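Local coordinates for protein agmatinase (Burkholderia thailandensis, PDB 4DZ4) that probably hydrolyses agmatine to putrescine and urea at a site with two manganese ions in each subunit, at residues S52-L56 with D103-D107; T60-S64 with T258-V262; R131-L135 with L283-V288; G136-T142 with D287-V291; I160-C166 with V198-T204. All blocks are in the same frame, centred on the assembly; numbering follows the deposited sequence.

In the fold
All five contacts belong to one subunit of a six-chain assembly and gather on or beside its parallel sheet, in the part of the strand order that runs 98-103, 49-54, 131-136, 282-289, 240-246, 158-162, 198-202. Interaction 1 joins the first pair of these strands, interaction 3 the fourth and third, and interaction 5 the last two. Interaction 4 continues from interaction 3 along strand 282-289, sharing Asp287 and Val288, with centres about 11 Å apart. Interaction 5 falls, in sequence, between the segments of interactions 2, 3 and 4. Interactions 4 and 5 supply ligands to the same manganese ion, while interaction 2 joins two loops beside this site and touches interactions 4 and 5.

Interaction 1 (S52-L56 with D103-D107); sequences SGVPL and DCWFD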
# COMPACT_ATOMS: atom_id res chain seq x y z
N SER B 52 -21.88 -14.85 12.36
CA SER B 52 -21.54 -15.66 11.20
C SER B 52 -21.21 -14.72 10.06
O SER B 52 -21.57 -13.54 10.12
CB SER B 52 -22.69 -16.62 10.81
OG SER B 52 -23.80 -15.91 10.26
N GLY B 53 -20.51 -15.24 9.06
CA GLY B 53 -20.17 -14.43 7.89
C GLY B 53 -20.99 -14.85 6.67
O GLY B 53 -21.35 -16.03 6.51
N VAL B 54 -21.28 -13.90 5.79
CA VAL B 54 -21.85 -14.22 4.47
C VAL B 54 -20.94 -13.54 3.45
O VAL B 54 -21.03 -12.33 3.27
CB VAL B 54 -23.33 -13.73 4.28
CG1 VAL B 54 -23.83 -14.17 2.92
CG2 VAL B 54 -24.25 -14.33 5.35
N PRO B 55 -20.04 -14.31 2.81
CA PRO B 55 -18.92 -13.69 2.05
C PRO B 55 -19.30 -13.44 0.59
O PRO B 55 -18.72 -14.01 -0.34
CB PRO B 55 -17.83 -14.77 2.14
CG PRO B 55 -18.61 -16.05 2.17
CD PRO B 55 -19.80 -15.74 3.07
N LEU B 56 -20.27 -12.55 0.40
CA LEU B 56 -20.82 -12.27 -0.93
C LEU B 56 -20.33 -10.93 -1.46
O LEU B 56 -20.36 -9.93 -0.74
CB LEU B 56 -22.34 -12.19 -0.82
CG LEU B 56 -23.13 -11.89 -2.09
CD1 LEU B 56 -23.01 -13.04 -3.12
CD2 LEU B 56 -24.61 -11.61 -1.79
N ASP B 103 -19.02 -19.46 8.45
CA ASP B 103 -19.69 -18.76 7.35
C ASP B 103 -20.82 -19.53 6.68
O ASP B 103 -20.88 -20.77 6.73
CB ASP B 103 -18.66 -18.39 6.27
CG ASP B 103 -17.59 -17.44 6.78
OD1 ASP B 103 -17.90 -16.52 7.59
OD2 ASP B 103 -16.41 -17.60 6.40
N CYS B 104 -21.70 -18.77 6.04
CA CYS B 104 -22.72 -19.34 5.16
C CYS B 104 -22.03 -19.76 3.88
O CYS B 104 -21.56 -18.92 3.13
CB CYS B 104 -23.80 -18.30 4.85
SG CYS B 104 -25.12 -18.94 3.77
N TRP B 105 -21.96 -21.07 3.62
CA TRP B 105 -21.49 -21.57 2.34
C TRP B 105 -22.51 -21.34 1.25
O TRP B 105 -23.73 -21.43 1.47
CB TRP B 105 -21.12 -23.06 2.43
CG TRP B 105 -20.52 -23.55 1.14
CD1 TRP B 105 -19.18 -23.46 0.73
CD2 TRP B 105 -21.23 -24.12 0.00
NE1 TRP B 105 -19.02 -23.97 -0.53
CE2 TRP B 105 -20.22 -24.37 -1.04
CE3 TRP B 105 -22.56 -24.45 -0.25
CZ2 TRP B 105 -20.56 -24.94 -2.27
CZ3 TRP B 105 -22.89 -25.01 -1.49
CH2 TRP B 105 -21.90 -25.25 -2.48
N PHE B 106 -22.04 -21.00 0.06
CA PHE B 106 -22.93 -20.96 -1.11
C PHE B 106 -22.11 -21.25 -2.36
O PHE B 106 -20.89 -21.11 -2.36
CB PHE B 106 -23.69 -19.64 -1.23
CG PHE B 106 -22.79 -18.43 -1.31
CD1 PHE B 106 -22.22 -18.07 -2.53
CD2 PHE B 106 -22.53 -17.66 -0.19
CE1 PHE B 106 -21.37 -16.96 -2.61
CE2 PHE B 106 -21.70 -16.56 -0.26
CZ PHE B 106 -21.10 -16.22 -1.46
N ASP B 107 -22.82 -21.66 -3.41
CA ASP B 107 -22.21 -21.98 -4.69
C ASP B 107 -22.32 -20.74 -5.58
O ASP B 107 -23.36 -20.50 -6.21
CB ASP B 107 -22.98 -23.15 -5.28
CG ASP B 107 -22.43 -23.58 -6.62
OD1 ASP B 107 -21.43 -23.01 -7.09
OD2 ASP B 107 -23.05 -24.52 -7.20
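Gly53 and Asp103 form a parallel bridge with their CA atoms 4.4 Å apart, after which the two chains run in broadly similar directions, 32° apart from end to end. One backbone hydrogen bond secures the register: Cys104 N donates to Gly53 O at 2.8 Å, with an N-H...O angle of 171°. Beyond Val54 the first chain bends through an inverse gamma turn centred on Pro55, and side chains take over the contact.

Asp103 folds its carboxylate over the glycine, bringing OD1 to 3.1 Å from Gly53 CA. OD1 has its strong partner in Arg74, a salt bridge, while OD2 accepts from Gly31 N of the second subunit. Val54 CG2 packs against Cys104 CB. Pro55 packs through CD, which lies 3.6 Å from Cys104 O and also meets CE2 of Phe106, the ring atoms of the two residues sliding past each other in opposite directions. Phe106 CG sits between its backbone N and carbonyl carbon (chi1 57°), which turns the ring back across the turn. CZ comes to 3.4 Å from Pro55 O, which lies at the ring edge near its plane, and also packs at 4.1 Å against CD1 of Leu56, whose side chain crosses at about a right angle. Helix 114-126 borders the apolar group through Ile114, which touches Leu56 and Phe106.

The chemistry is thus divided: a backbone bond joins the strand ends and Arg74, outside both segments, holds the Asp103 carboxylate beside Gly53, whereas the departing loops are held by apolar contacts and an aromatic edge directed at a carbonyl oxygen.

Interaction 2 (T60-S64 with T258-V262); sequences TTFRS and TGTPV. With EDO (1,2-ethanediol), chain C; EDO (1,2-ethanediol), chain D; EDO (1,2-ethanediol), chain U.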
# COMPACT_ATOMS: atom_id res chain seq x y z
N THR B 60 -22.48 -6.40 -5.97
CA THR B 60 -21.87 -5.06 -5.91
C THR B 60 -21.92 -4.30 -7.22
O THR B 60 -21.92 -4.88 -8.33
CB THR B 60 -20.38 -5.09 -5.46
OG1 THR B 60 -19.65 -5.97 -6.32
CG2 THR B 60 -20.21 -5.52 -4.00
N THR B 61 -21.99 -2.97 -7.12
CA THR B 61 -22.12 -2.15 -8.33
C THR B 61 -20.85 -1.40 -8.70
O THR B 61 -20.73 -0.93 -9.84
CB THR B 61 -23.24 -1.10 -8.19
OG1 THR B 61 -23.01 -0.31 -7.02
CG2 THR B 61 -24.60 -1.80 -8.07
N PHE B 62 -19.91 -1.31 -7.77
CA PHE B 62 -18.64 -0.64 -8.10
C PHE B 62 -17.50 -1.59 -7.79
O PHE B 62 -17.32 -2.55 -8.54
CB PHE B 62 -18.51 0.78 -7.45
CG PHE B 62 -17.23 1.50 -7.82
CD1 PHE B 62 -16.55 1.21 -9.03
CD2 PHE B 62 -16.67 2.45 -6.95
CE1 PHE B 62 -15.34 1.87 -9.36
CE2 PHE B 62 -15.47 3.11 -7.27
CZ PHE B 62 -14.81 2.81 -8.47
N ARG B 63 -16.72 -1.35 -6.75
CA ARG B 63 -15.60 -2.25 -6.49
C ARG B 63 -16.08 -3.54 -5.86
O ARG B 63 -16.96 -3.53 -5.00
CB ARG B 63 -14.59 -1.65 -5.51
CG ARG B 63 -14.05 -0.30 -5.94
CD ARG B 63 -13.66 0.41 -4.65
NE ARG B 63 -12.83 1.59 -4.93
CZ ARG B 63 -12.45 2.44 -3.97
NH1 ARG B 63 -12.82 2.22 -2.70
NH2 ARG B 63 -11.68 3.48 -4.28
N SER B 64 -15.48 -4.65 -6.29
CA SER B 64 -15.71 -5.92 -5.59
C SER B 64 -14.66 -6.04 -4.48
O SER B 64 -13.66 -5.33 -4.46
CB SER B 64 -15.57 -7.11 -6.56
OG SER B 64 -14.42 -6.95 -7.39
N THR B 258 -14.05 0.04 1.35
CA THR B 258 -15.44 -0.23 1.00
C THR B 258 -15.64 -0.05 -0.51
O THR B 258 -14.84 0.62 -1.17
CB THR B 258 -16.41 0.61 1.88
OG1 THR B 258 -17.71 -0.01 1.89
CG2 THR B 258 -16.48 2.08 1.40
N GLY B 259 -16.67 -0.68 -1.06
CA GLY B 259 -16.82 -0.72 -2.52
C GLY B 259 -17.39 0.54 -3.16
O GLY B 259 -17.15 0.79 -4.33
N THR B 260 -18.17 1.32 -2.38
CA THR B 260 -18.85 2.53 -2.88
C THR B 260 -18.67 3.71 -1.92
O THR B 260 -19.62 4.14 -1.23
CB THR B 260 -20.38 2.31 -3.17
OG1 THR B 260 -20.97 1.65 -2.04
CG2 THR B 260 -20.59 1.44 -4.40
N PRO B 261 -17.44 4.24 -1.84
CA PRO B 261 -17.12 5.34 -0.92
C PRO B 261 -17.77 6.66 -1.38
O PRO B 261 -17.68 7.04 -2.58
CB PRO B 261 -15.59 5.43 -1.01
CG PRO B 261 -15.22 4.88 -2.35
CD PRO B 261 -16.22 3.75 -2.54
N VAL B 262 -18.34 7.39 -0.41
CA VAL B 262 -19.00 8.67 -0.71
C VAL B 262 -18.51 9.71 0.31
O VAL B 262 -18.67 9.51 1.54
CB VAL B 262 -20.54 8.56 -0.62
CG1 VAL B 262 -21.20 9.87 -1.04
CG2 VAL B 262 -21.07 7.40 -1.46
C1 EDO C . -11.87 -4.99 -6.94
O1 EDO C . -10.91 -4.01 -6.95
C2 EDO C . -13.05 -4.18 -7.33
O2 EDO C . -13.68 -4.83 -8.40
C1 EDO D . -11.42 1.58 -8.64
O1 EDO D . -11.10 1.84 -7.28
C2 EDO D . -10.49 2.40 -9.52
O2 EDO D . -11.14 3.65 -9.77
C1 EDO U . -26.28 1.37 -5.73
O1 EDO U . -25.88 1.65 -7.08
C2 EDO U . -25.39 2.15 -4.78
O2 EDO U . -24.12 1.52 -4.86
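Arg63 meets Gly259 and Thr258 with its backbone and its side chain in turn. Its amide N donates to Gly259 O at 3.3 Å, the donor tilted 26° from the carbonyl plane. Its CG is anti to its own carbonyl carbon (chi1 -55°), and from there to NE the chain is extended, which carries the guanidinium past Gly259 to the preceding residue. NH1 then donates to Thr258 O at 3.0 Å; the oxygen lies close to the guanidinium plane and the nitrogen stands almost straight beyond the carbonyl. Pro261 covers one face of the same group, with CG 3.6 Å from NH1, the two side chains crossing at about a right angle. At the guanidinium edge NE donates to O1 of a 1,2-ethanediol molecule, probably from the crystallisation liquor.

Phe62 turns its CG away from its backbone N (chi1 -178°), bringing CD2 to 3.1 Å from Gly259 O, in an oblique approach to the ring. Arg63 CG lies over the centre of one face of this ring, and Thr260 CG2 reaches Phe62 CB at 3.8 Å. Gly259 O is therefore approached by the arginine amide and by aromatic carbon together.

Other subunits border the same region: Arg63 NH2 forms a salt bridge with Glu299 of the third subunit, and Phe62 O accepts from Arg67 of the fourth. Thr260 stands beside the manganese ligands His165 and Asp248. Within the subunit, the contact links the loop between strand 49-54 and helix 69-76 to the loop between strand 240-246 and helix 268-276.

Interaction 3 (R131-L135 with L283-V288); sequences RMLTL and LIGADV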
# COMPACT_ATOMS: atom_id res chain seq x y z
N ARG B 131 -29.96 -14.79 18.71
CA ARG B 131 -30.00 -13.64 17.80
C ARG B 131 -28.88 -13.84 16.79
O ARG B 131 -27.87 -14.48 17.10
CB ARG B 131 -29.70 -12.34 18.53
CG ARG B 131 -30.53 -12.04 19.76
CD ARG B 131 -31.96 -11.71 19.41
NE ARG B 131 -32.62 -11.19 20.61
CZ ARG B 131 -33.91 -10.89 20.69
NH1 ARG B 131 -34.72 -11.09 19.66
NH2 ARG B 131 -34.38 -10.41 21.82
N MET B 132 -29.03 -13.22 15.62
CA MET B 132 -27.98 -13.24 14.59
C MET B 132 -27.28 -11.90 14.51
O MET B 132 -27.92 -10.87 14.39
CB MET B 132 -28.54 -13.59 13.20
CG MET B 132 -29.01 -15.02 13.10
SD MET B 132 -29.58 -15.39 11.42
CE MET B 132 -28.06 -15.35 10.46
N LEU B 133 -25.95 -11.94 14.61
CA LEU B 133 -25.10 -10.80 14.25
C LEU B 133 -24.27 -11.23 13.03
O LEU B 133 -23.36 -12.06 13.15
CB LEU B 133 -24.20 -10.47 15.45
CG LEU B 133 -23.25 -9.28 15.25
CD1 LEU B 133 -23.96 -8.08 14.70
CD2 LEU B 133 -22.52 -8.94 16.57
N THR B 134 -24.61 -10.71 11.86
CA THR B 134 -24.04 -11.24 10.63
C THR B 134 -23.02 -10.26 10.04
O THR B 134 -23.26 -9.06 10.02
CB THR B 134 -25.15 -11.58 9.63
OG1 THR B 134 -26.11 -12.45 10.28
CG2 THR B 134 -24.59 -12.34 8.41
N LEU B 135 -21.89 -10.79 9.59
CA LEU B 135 -20.81 -9.97 9.00
C LEU B 135 -20.86 -10.18 7.50
O LEU B 135 -20.79 -11.33 7.04
CB LEU B 135 -19.45 -10.43 9.54
CG LEU B 135 -19.32 -10.47 11.06
CD1 LEU B 135 -17.94 -10.99 11.51
CD2 LEU B 135 -19.63 -9.09 11.64
N LEU B 283 -34.12 -4.87 19.64
CA LEU B 283 -33.21 -5.25 18.58
C LEU B 283 -33.25 -6.77 18.41
O LEU B 283 -32.83 -7.50 19.31
CB LEU B 283 -31.82 -4.78 18.97
CG LEU B 283 -30.71 -5.17 18.01
CD1 LEU B 283 -30.87 -4.45 16.68
CD2 LEU B 283 -29.34 -4.88 18.65
N ILE B 284 -33.79 -7.23 17.29
CA ILE B 284 -34.02 -8.68 17.04
C ILE B 284 -32.87 -9.36 16.30
O ILE B 284 -32.75 -10.59 16.32
CB ILE B 284 -35.30 -8.91 16.19
CG1 ILE B 284 -35.07 -8.43 14.73
CG2 ILE B 284 -36.47 -8.22 16.83
CD1 ILE B 284 -36.13 -8.79 13.72
N GLY B 285 -32.03 -8.56 15.64
CA GLY B 285 -30.98 -9.07 14.75
C GLY B 285 -30.21 -7.89 14.18
O GLY B 285 -30.72 -6.77 14.17
N ALA B 286 -29.02 -8.15 13.68
CA ALA B 286 -28.20 -7.06 13.11
C ALA B 286 -27.17 -7.58 12.14
O ALA B 286 -26.83 -8.76 12.17
CB ALA B 286 -27.50 -6.27 14.22
N ASP B 287 -26.64 -6.68 11.31
CA ASP B 287 -25.52 -7.04 10.46
C ASP B 287 -24.61 -5.84 10.24
O ASP B 287 -25.02 -4.70 10.48
CB ASP B 287 -26.00 -7.74 9.15
CG ASP B 287 -26.85 -6.84 8.27
OD1 ASP B 287 -26.50 -5.65 8.08
OD2 ASP B 287 -27.86 -7.33 7.73
N VAL B 288 -23.37 -6.13 9.85
CA VAL B 288 -22.39 -5.10 9.57
C VAL B 288 -21.77 -5.51 8.23
O VAL B 288 -21.16 -6.58 8.14
CB VAL B 288 -21.32 -5.05 10.67
CG1 VAL B 288 -20.32 -3.92 10.37
CG2 VAL B 288 -21.98 -4.87 12.05
O HOH W 1 -31.62 -12.59 15.08
O HOH W 2 -28.30 -10.98 10.98
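Arg131 lies across the start of the neighbouring strand, its aliphatic chain and its guanidinium touching different backbone groups of Leu283 and Ile284. A bend at chi2 (-70°) folds the chain over Ile284, bringing CD to 3.4 Å from Ile284 O. Farther out, Leu283 O stands 3.8 Å from Arg131 CZ, above the centre of one guanidinium face instead of at an N-H edge. Water 1 completes this end of the contact, accepting from Met132 N and donating to Ile284 O.

Val288 and Ala286, which also bury much surface here, belong to the regular part of the pairing. Strands 131-135 and 283-288 run parallel, with axes 4.6 Å apart and 9° between their directions. They are central neighbours in the parallel sheet of the arginase fold, flanked by helices: Met132 touches helix 114-126, while Leu133 and Ala286 touch Leu312 of helix 300-323.

Ala286 is used in both directions, its N donating to Met132 O at 3.0 Å and its O accepting from Thr134 N at 3.0 Å. A water-mediated link adds to this oxygen, because water 2 donates to Ala286 O and is also hydrogen-bonded to Thr134 OG1. On the helix 300-323 side, Ala286 CB meets Leu133 CD1 at 4.0 Å. Val288 repeats the backbone pattern: its N donates to Thr134 O at 2.9 Å, and its CB approaches CD2 of Leu135 on the same sheet face as Ala286. On the face bearing Thr134 and Asp287, the two CB atoms of that pair stand 4.0 Å apart.

Interaction 4 (G136-T142 with D287-V291); sequences GGDHYIT and DVVEV. With MN (manganese (II) ion), chain P.
Asp287 OD2 accepts from Thr142 OG1 at 2.8 Å, the hydroxyl approaching from above the carboxylate plane. The same oxygen also accepts from Tyr242 OH, and OD1 from Thr244; three hydrogen bonds thus hold the carboxylate. Val288 extends the sheet pairing by one step: its O accepts from Gly136 N at 2.9 Å, with an N-H...O angle of 174°, and from water 3, which also reaches Gly136 O and Val291 N.

Val289 divides its branches. CG1 packs on Ile141 CD1 at 3.9 Å, while CG2 sits over the centre of the His139 imidazole, a CH-pi contact of 3.6 Å to the centroid and 10° off the ring normal. That ring binds manganese through ND1 at 2.2 Å, and NE2 is hydrogen-bonded to Thr244.

Glu290 donates its N to Gly137 O, just beyond the cis peptide joining Gly136 and Gly137. A bend at chi2 (-78°) then brings OE2 back to accept from His139 N at 2.8 Å, so the metal ligand is held at backbone and ring alike.

The contact lies where strands 131-136 and 282-289 end, ahead of helix 142-153, with strand 240-246 alongside and helix 300-323 behind Val288.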
# COMPACT_ATOMS: atom_id res chain seq x y z
N GLY B 136 -20.96 -9.09 6.74
CA GLY B 136 -20.91 -9.15 5.29
C GLY B 136 -19.47 -9.03 4.76
O GLY B 136 -18.54 -8.81 5.52
N GLY B 137 -19.27 -9.12 3.44
CA GLY B 137 -20.33 -9.35 2.47
C GLY B 137 -21.02 -8.05 2.07
O GLY B 137 -21.11 -7.08 2.84
N ASP B 138 -21.51 -8.03 0.84
CA ASP B 138 -22.21 -6.84 0.35
C ASP B 138 -23.63 -6.73 0.89
O ASP B 138 -24.16 -7.67 1.51
CB ASP B 138 -22.09 -6.71 -1.19
CG ASP B 138 -23.04 -7.67 -1.96
OD1 ASP B 138 -24.24 -7.77 -1.60
OD2 ASP B 138 -22.58 -8.26 -2.98
N HIS B 139 -24.22 -5.56 0.73
CA HIS B 139 -25.50 -5.28 1.41
C HIS B 139 -26.66 -6.14 0.97
O HIS B 139 -27.68 -6.23 1.67
CB HIS B 139 -25.86 -3.80 1.29
CG HIS B 139 -26.46 -3.22 2.56
ND1 HIS B 139 -26.41 -1.90 2.86
CD2 HIS B 139 -27.12 -3.84 3.62
CE1 HIS B 139 -27.00 -1.69 4.04
NE2 HIS B 139 -27.43 -2.88 4.52
N TYR B 140 -26.55 -6.77 -0.21
CA TYR B 140 -27.64 -7.63 -0.68
C TYR B 140 -28.01 -8.67 0.39
O TYR B 140 -29.19 -9.05 0.51
CB TYR B 140 -27.28 -8.34 -1.98
CG TYR B 140 -28.37 -9.30 -2.39
CD1 TYR B 140 -29.48 -8.84 -3.11
CD2 TYR B 140 -28.32 -10.65 -2.02
CE1 TYR B 140 -30.51 -9.71 -3.46
CE2 TYR B 140 -29.35 -11.53 -2.35
CZ TYR B 140 -30.43 -11.05 -3.09
OH TYR B 140 -31.46 -11.90 -3.44
N ILE B 141 -27.02 -9.12 1.17
CA ILE B 141 -27.29 -10.21 2.14
C ILE B 141 -28.43 -9.88 3.10
O ILE B 141 -29.13 -10.78 3.60
CB ILE B 141 -26.03 -10.66 2.93
CG1 ILE B 141 -25.60 -9.60 3.98
CG2 ILE B 141 -24.89 -11.03 1.94
CD1 ILE B 141 -24.48 -10.05 4.92
N THR B 142 -28.63 -8.59 3.37
CA THR B 142 -29.65 -8.20 4.35
C THR B 142 -31.09 -8.54 3.91
O THR B 142 -31.97 -8.79 4.76
CB THR B 142 -29.50 -6.72 4.69
OG1 THR B 142 -28.16 -6.48 5.12
CG2 THR B 142 -30.49 -6.32 5.83
N ASP B 287 -26.64 -6.68 11.31
CA ASP B 287 -25.52 -7.04 10.46
C ASP B 287 -24.61 -5.84 10.24
O ASP B 287 -25.02 -4.70 10.48
CB ASP B 287 -26.00 -7.74 9.15
CG ASP B 287 -26.85 -6.84 8.27
OD1 ASP B 287 -26.50 -5.65 8.08
OD2 ASP B 287 -27.86 -7.33 7.73
N VAL B 288 -23.37 -6.13 9.85
CA VAL B 288 -22.39 -5.10 9.57
C VAL B 288 -21.77 -5.51 8.23
O VAL B 288 -21.16 -6.58 8.14
CB VAL B 288 -21.32 -5.05 10.67
CG1 VAL B 288 -20.32 -3.92 10.37
CG2 VAL B 288 -21.98 -4.87 12.05
N VAL B 289 -21.96 -4.67 7.21
CA VAL B 289 -21.69 -5.09 5.83
C VAL B 289 -20.75 -4.14 5.10
O VAL B 289 -20.47 -3.02 5.57
CB VAL B 289 -22.99 -5.18 5.01
CG1 VAL B 289 -23.91 -6.26 5.63
CG2 VAL B 289 -23.72 -3.82 4.94
N GLU B 290 -20.26 -4.64 3.95
CA GLU B 290 -19.55 -3.89 2.90
C GLU B 290 -18.08 -3.60 3.26
O GLU B 290 -17.44 -2.80 2.58
CB GLU B 290 -20.30 -2.61 2.49
CG GLU B 290 -21.67 -2.85 1.81
CD GLU B 290 -21.59 -3.26 0.33
OE1 GLU B 290 -20.51 -3.35 -0.27
OE2 GLU B 290 -22.65 -3.50 -0.26
N VAL B 291 -17.54 -4.26 4.28
CA VAL B 291 -16.07 -4.14 4.49
C VAL B 291 -15.36 -4.88 3.32
O VAL B 291 -15.66 -6.06 3.05
CB VAL B 291 -15.66 -4.72 5.85
CG1 VAL B 291 -14.13 -4.74 5.95
CG2 VAL B 291 -16.28 -3.88 7.01
MN MN P . -25.96 -0.35 1.38
O HOH W 3 -18.63 -6.15 6.56
O HOH W 4 -25.13 0.80 0.04

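Interaction 5 (I160-C166 with V198-T204); sequences IHFDAHC and VQVGIRT. With MN (manganese (II) ion), chain Q; MN (manganese (II) ion), chain P.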
# COMPACT_ATOMS: atom_id res chain seq x y z
N ILE B 160 -33.43 -0.24 11.04
CA ILE B 160 -32.53 0.86 11.42
C ILE B 160 -31.30 0.67 10.54
O ILE B 160 -30.55 -0.28 10.69
CB ILE B 160 -32.13 0.83 12.91
CG1 ILE B 160 -33.38 0.93 13.82
CG2 ILE B 160 -31.15 1.98 13.18
CD1 ILE B 160 -33.07 0.72 15.29
N HIS B 161 -31.09 1.60 9.61
CA HIS B 161 -30.17 1.38 8.48
C HIS B 161 -29.15 2.49 8.41
O HIS B 161 -29.51 3.64 8.19
CB HIS B 161 -31.06 1.30 7.24
CG HIS B 161 -30.33 1.24 5.91
ND1 HIS B 161 -30.96 1.56 4.75
CD2 HIS B 161 -29.05 0.85 5.57
CE1 HIS B 161 -30.11 1.41 3.72
NE2 HIS B 161 -28.94 0.98 4.21
N PHE B 162 -27.89 2.15 8.68
CA PHE B 162 -26.80 3.14 8.62
C PHE B 162 -26.11 2.96 7.26
O PHE B 162 -25.67 1.85 6.95
CB PHE B 162 -25.79 2.89 9.74
CG PHE B 162 -26.30 3.18 11.11
CD1 PHE B 162 -25.98 4.39 11.75
CD2 PHE B 162 -27.06 2.24 11.80
CE1 PHE B 162 -26.45 4.68 13.04
CE2 PHE B 162 -27.51 2.50 13.11
CZ PHE B 162 -27.20 3.72 13.72
N ASP B 163 -25.99 4.03 6.46
CA ASP B 163 -25.53 3.86 5.08
C ASP B 163 -25.40 5.21 4.43
O ASP B 163 -26.20 6.11 4.72
CB ASP B 163 -26.58 3.05 4.28
CG ASP B 163 -26.00 2.25 3.13
OD1 ASP B 163 -25.17 2.77 2.35
OD2 ASP B 163 -26.46 1.10 2.95
N ALA B 164 -24.44 5.34 3.53
CA ALA B 164 -24.46 6.49 2.60
C ALA B 164 -25.59 6.37 1.56
O ALA B 164 -25.94 7.37 0.93
CB ALA B 164 -23.11 6.60 1.87
N HIS B 165 -26.11 5.14 1.39
CA HIS B 165 -27.05 4.78 0.31
C HIS B 165 -28.36 4.21 0.86
O HIS B 165 -28.37 3.39 1.75
CB HIS B 165 -26.45 3.70 -0.60
CG HIS B 165 -25.08 4.05 -1.12
ND1 HIS B 165 -23.94 3.66 -0.49
CD2 HIS B 165 -24.69 4.77 -2.24
CE1 HIS B 165 -22.87 4.14 -1.19
NE2 HIS B 165 -23.34 4.79 -2.26
N CYS B 166 -29.47 4.62 0.26
CA CYS B 166 -30.79 4.15 0.69
C CYS B 166 -31.09 2.72 0.29
O CYS B 166 -31.90 2.02 0.94
CB CYS B 166 -31.87 5.08 0.14
SG CYS B 166 -31.97 5.11 -1.66
N VAL B 198 -35.82 3.83 9.59
CA VAL B 198 -34.99 5.04 9.53
C VAL B 198 -33.65 4.75 8.90
O VAL B 198 -33.02 3.69 9.16
CB VAL B 198 -34.84 5.68 10.95
CG1 VAL B 198 -34.19 4.70 11.94
CG2 VAL B 198 -34.07 7.01 10.86
N GLN B 199 -33.19 5.69 8.07
CA GLN B 199 -31.93 5.56 7.36
C GLN B 199 -31.04 6.72 7.81
O GLN B 199 -31.47 7.86 7.80
CB GLN B 199 -32.19 5.57 5.86
CG GLN B 199 -33.02 4.35 5.43
CD GLN B 199 -33.34 4.32 3.94
OE1 GLN B 199 -33.83 5.30 3.37
NE2 GLN B 199 -33.03 3.19 3.30
N VAL B 200 -29.82 6.40 8.22
CA VAL B 200 -28.95 7.34 8.94
C VAL B 200 -27.60 7.46 8.22
O VAL B 200 -26.93 6.45 7.95
CB VAL B 200 -28.67 6.85 10.38
CG1 VAL B 200 -27.82 7.88 11.12
CG2 VAL B 200 -29.98 6.62 11.15
N GLY B 201 -27.20 8.70 7.90
CA GLY B 201 -25.94 8.97 7.22
C GLY B 201 -26.08 9.08 5.70
O GLY B 201 -25.09 9.26 4.97
N ILE B 202 -27.32 8.98 5.22
CA ILE B 202 -27.64 9.07 3.78
C ILE B 202 -27.02 10.30 3.13
O ILE B 202 -27.07 11.40 3.67
CB ILE B 202 -29.17 9.04 3.52
CG1 ILE B 202 -29.79 7.73 4.03
CG2 ILE B 202 -29.45 9.28 2.01
CD1 ILE B 202 -29.33 6.46 3.28
N ARG B 203 -26.43 10.11 1.96
CA ARG B 203 -25.87 11.23 1.22
C ARG B 203 -25.80 10.91 -0.27
O ARG B 203 -24.91 11.38 -1.00
CB ARG B 203 -24.51 11.64 1.79
CG ARG B 203 -23.50 10.52 1.97
CD ARG B 203 -22.30 11.03 2.76
NE ARG B 203 -21.20 10.05 2.89
CZ ARG B 203 -21.14 9.03 3.75
NH1 ARG B 203 -20.04 8.28 3.78
NH2 ARG B 203 -22.14 8.76 4.60
N THR B 204 -26.82 10.16 -0.74
CA THR B 204 -27.01 9.93 -2.17
C THR B 204 -28.49 10.03 -2.47
O THR B 204 -29.33 9.89 -1.56
CB THR B 204 -26.49 8.55 -2.64
OG1 THR B 204 -26.94 7.51 -1.76
CG2 THR B 204 -24.94 8.56 -2.69
MN MN Q . -23.73 1.95 1.04
MN MN P . -25.96 -0.35 1.38
O HOH W 5 -29.46 7.14 -1.03
O HOH W 4 -25.13 0.80 0.04
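His161 holds CG anti to its backbone N (chi1 173°), while Gln199 places CG beside its own N (chi1 -64°) and extends from there, so that ring and amide meet obliquely, their planes 54° apart. Gln199 NE2 donates to His161 ND1 at 3.0 Å, near the imidazole plane. The other ring nitrogen, NE2, donates to Asp163 OD2 at 2.8 Å, on its anti side and somewhat out of the carboxylate plane.

These residues belong to a beta-alpha-beta unit, strands 158-162 and 198-202 joined through helix 182-188, with parallel pairing from Ile160-Val198 to Phe162-Val200. Its loop end bears the binuclear manganese site: Asp163 bridges the ions, OD1 at 2.1 Å to one and OD2 at 2.2 Å to the other. His165 ND1 binds the ion held by OD1, and His139, Asp167, Asp246 and Asp248 contribute further ligands. Gln199 thus orients His161, which in turn steadies the bridging carboxylate, a second-shell chain behind the metal site.

At Gly201 the second chain turns a corner. Ile202 CD1 wedges against the backbone of His165, 3.4 Å from its C atom. Ala164 CB lies over the centre of the Arg203 guanidinium face, while an edge of that group reaches Gly201 O through NH2 and NH1 is hydrogen-bonded to Val262 O. Ala164 O takes two donors from opposite faces of its plane: Arg203 N at 3.0 Å and Thr204 OG1 at 2.9 Å.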